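Local coordinates for protein putative TetR transcriptional regulator (Rhodococcus sp., PDB 2I10) that probably binds DNA as a TetR-family transcriptional regulator, forms a two-chain assembly, and holds p-nitrophenol in a pocket in this crystal structure, at residues L17-E22 with T38-I43. Residues are numbered along the deposited sequence; the frame is centred on the assembly and turned at random.
Sequences LQTAME and TKALGI
Thr19 meets Ala40 and Leu41 in a small van der Waals contact between two helices. Only 137 Å² is buried, both sides summed. The methyl of Thr19 does most of the touching. Its CG2 lies 3.6 Å from Ala40 CB, and the tip of the Thr19 methyl presses on the flank of the Ala40 methyl. The same CG2 is 3.6 Å from the backbone O of Ala40. One branch of Leu41 lies alongside Thr19, roughly at right angles to the direction of the Ala40 methyl. Leu41 CD2 reaches Thr19 CB at 3.9 Å and stays 4.1 Å from Thr19 CG2. The nearest CA atoms are those of Thr19 and Ala40, 6.7 Å apart.

The polar half of Thr19 turns back to its own helix. With CG2 anti to the backbone N, OG1 sits beside that N (chi1 -54°) and hydrogen-bonds to the carbonyl O of Val15, one turn earlier. The hydroxyl is thus satisfied within its helix, and the methyl faces the neighbour.

Gly42 ends helix 34-41 with positive phi (72°), just past the contact. This helix is the first of the predicted helix-turn-helix. Leu41 also packs on Ala16 of helix 15-27 and on Leu48 of helix 45-52, while Ala40 touches Leu23. The contact therefore joins helix 15-27 to the helix-turn-helix within the three-helix DNA-binding domain characteristic of TetR regulators. Ala20 and Met21 pack on helix 55-66.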
ATOM      1  N   LEU B  17       4.782 -20.246  -4.849  1.00 37.62           N
ATOM      2  CA  LEU B  17       3.730 -19.489  -4.135  1.00 36.50           C
ATOM      3  C   LEU B  17       3.187 -18.288  -4.911  1.00 35.55           C
ATOM      4  O   LEU B  17       1.992 -18.001  -4.880  1.00 33.80           O
ATOM      5  CB  LEU B  17       4.239 -19.042  -2.781  1.00 37.76           C
ATOM      6  CG  LEU B  17       4.517 -20.172  -1.774  1.00 39.57           C
ATOM      7  CD1 LEU B  17       4.929 -19.491  -0.467  1.00 40.34           C
ATOM      8  CD2 LEU B  17       3.296 -21.074  -1.522  1.00 39.54           C
ATOM      9  N   GLN B  18       4.063 -17.611  -5.641  1.00 33.46           N
ATOM     10  CA  GLN B  18       3.626 -16.533  -6.491  1.00 33.24           C
ATOM     11  C   GLN B  18       2.765 -17.030  -7.603  1.00 31.62           C
ATOM     12  O   GLN B  18       1.785 -16.392  -7.941  1.00 30.72           O
ATOM     13  CB  GLN B  18       4.834 -15.806  -7.071  1.00 33.67           C
ATOM     14  CG  GLN B  18       4.531 -14.628  -7.939  1.00 36.04           C
ATOM     15  CD  GLN B  18       5.844 -13.901  -8.282  1.00 42.86           C
ATOM     16  OE1 GLN B  18       5.831 -12.850  -8.868  1.00 41.09           O
ATOM     17  NE2 GLN B  18       6.985 -14.504  -7.910  1.00 47.57           N
ATOM     18  N   THR B  19       3.149 -18.158  -8.199  1.00 31.26           N
ATOM     19  CA  THR B  19       2.348 -18.773  -9.242  1.00 31.57           C
ATOM     20  C   THR B  19       0.957 -19.173  -8.750  1.00 31.33           C
ATOM     21  O   THR B  19      -0.057 -18.903  -9.409  1.00 30.97           O
ATOM     22  CB  THR B  19       3.096 -19.994  -9.852  1.00 31.72           C
ATOM     23  OG1 THR B  19       4.366 -19.530 -10.273  1.00 32.84           O
ATOM     24  CG2 THR B  19       2.363 -20.513 -11.045  1.00 33.25           C
ATOM     25  N   ALA B  20       0.930 -19.821  -7.585  1.00 31.59           N
ATOM     26  CA  ALA B  20      -0.324 -20.159  -6.892  1.00 31.98           C
ATOM     27  C   ALA B  20      -1.173 -18.931  -6.565  1.00 32.14           C
ATOM     28  O   ALA B  20      -2.363 -18.918  -6.876  1.00 31.90           O
ATOM     29  CB  ALA B  20      -0.012 -20.954  -5.676  1.00 30.94           C
HETATM   30  N   MSE B  21      -0.569 -17.882  -5.993  1.00 32.68           N
HETATM   31  CA  MSE B  21      -1.251 -16.588  -5.820  1.00 34.24           C
HETATM   32  C   MSE B  21      -1.949 -16.045  -7.071  1.00 35.55           C
HETATM   33  O   MSE B  21      -3.118 -15.661  -6.994  1.00 36.81           O
HETATM   34  CB  MSE B  21      -0.299 -15.509  -5.270  1.00 35.01           C
HETATM   35  CG  MSE B  21      -0.911 -14.091  -5.098  1.00 33.13           C
HETATM   36 SE   MSE B  21      -1.962 -14.073  -3.466  0.80 44.39          SE
HETATM   37  CE  MSE B  21      -3.738 -14.853  -3.963  1.00 33.78           C
ATOM     38  N   GLU B  22      -1.266 -15.995  -8.213  1.00 36.09           N
ATOM     39  CA  GLU B  22      -1.877 -15.451  -9.449  1.00 36.59           C
ATOM     40  C   GLU B  22      -3.099 -16.221  -9.845  1.00 34.25           C
ATOM     41  O   GLU B  22      -4.071 -15.632 -10.297  1.00 33.75           O
ATOM     42  CB  GLU B  22      -0.902 -15.446 -10.659  1.00 36.89           C
ATOM     43  CG  GLU B  22       0.510 -15.077 -10.284  1.00 41.84           C
ATOM     44  CD  GLU B  22       1.476 -14.983 -11.471  1.00 40.72           C
ATOM     45  OE1 GLU B  22       1.591 -15.936 -12.298  1.00 44.53           O
ATOM     46  OE2 GLU B  22       2.148 -13.932 -11.534  1.00 45.69           O
ATOM     47  N   THR B  38      -0.901 -27.865 -10.946  1.00 31.09           N
ATOM     48  CA  THR B  38       0.151 -28.709 -11.541  1.00 30.59           C
ATOM     49  C   THR B  38       0.600 -28.172 -12.871  1.00 30.36           C
ATOM     50  O   THR B  38       1.807 -28.135 -13.128  1.00 30.27           O
ATOM     51  CB  THR B  38      -0.250 -30.201 -11.679  1.00 31.26           C
ATOM     52  OG1 THR B  38      -1.488 -30.302 -12.401  1.00 30.83           O
ATOM     53  CG2 THR B  38      -0.377 -30.822 -10.257  1.00 28.99           C
ATOM     54  N   LYS B  39      -0.336 -27.755 -13.721  1.00 29.57           N
ATOM     55  CA  LYS B  39       0.042 -27.171 -15.018  0.50 30.47           C
ATOM     56  C   LYS B  39       0.853 -25.888 -14.824  1.00 30.53           C
ATOM     57  O   LYS B  39       1.876 -25.696 -15.462  1.00 29.82           O
ATOM     58  CB  LYS B  39      -1.177 -26.883 -15.902  0.50 31.21           C
ATOM     59  CG  LYS B  39      -0.912 -25.863 -17.036  0.50 32.47           C
ATOM     60  CD  LYS B  39      -1.956 -25.967 -18.143  0.50 35.60           C
ATOM     61  CE  LYS B  39      -1.697 -24.947 -19.260  0.50 34.69           C
ATOM     62  NZ  LYS B  39      -2.580 -25.200 -20.449  0.50 34.66           N
ATOM     63  N   ALA B  40       0.383 -25.014 -13.922  1.00 29.84           N
ATOM     64  CA  ALA B  40       1.071 -23.717 -13.649  1.00 29.54           C
ATOM     65  C   ALA B  40       2.450 -23.891 -13.004  1.00 30.16           C
ATOM     66  O   ALA B  40       3.389 -23.155 -13.333  1.00 31.35           O
ATOM     67  CB  ALA B  40       0.191 -22.799 -12.797  1.00 28.80           C
ATOM     68  N   LEU B  41       2.569 -24.850 -12.091  1.00 29.25           N
ATOM     69  CA  LEU B  41       3.816 -25.156 -11.402  1.00 29.69           C
ATOM     70  C   LEU B  41       4.763 -26.021 -12.204  1.00 29.38           C
ATOM     71  O   LEU B  41       5.969 -26.019 -11.947  1.00 31.09           O
ATOM     72  CB  LEU B  41       3.531 -25.855 -10.072  1.00 29.86           C
ATOM     73  CG  LEU B  41       2.831 -24.934  -9.075  1.00 32.69           C
ATOM     74  CD1 LEU B  41       2.542 -25.645  -7.729  1.00 35.73           C
ATOM     75  CD2 LEU B  41       3.607 -23.694  -8.868  1.00 33.50           C
ATOM     76  N   GLY B  42       4.244 -26.756 -13.173  1.00 27.63           N
ATOM     77  CA  GLY B  42       5.104 -27.669 -13.963  1.00 27.92           C
ATOM     78  C   GLY B  42       5.589 -28.906 -13.234  1.00 27.32           C
ATOM     79  O   GLY B  42       6.569 -29.531 -13.635  1.00 27.66           O
ATOM     80  N   ILE B  43       4.884 -29.280 -12.168  1.00 27.18           N
ATOM     81  CA  ILE B  43       5.174 -30.522 -11.429  1.00 27.14           C
ATOM     82  C   ILE B  43       3.911 -31.395 -11.391  1.00 27.96           C
ATOM     83  O   ILE B  43       2.780 -30.892 -11.511  1.00 28.85           O
ATOM     84  CB  ILE B  43       5.730 -30.233  -9.997  1.00 26.90           C
ATOM     85  CG1 ILE B  43       4.665 -29.532  -9.156  1.00 26.08           C
ATOM     86  CG2 ILE B  43       7.066 -29.356 -10.079  1.00 25.24           C
ATOM     87  CD1 ILE B  43       5.041 -29.267  -7.695  1.00 29.61           C
TER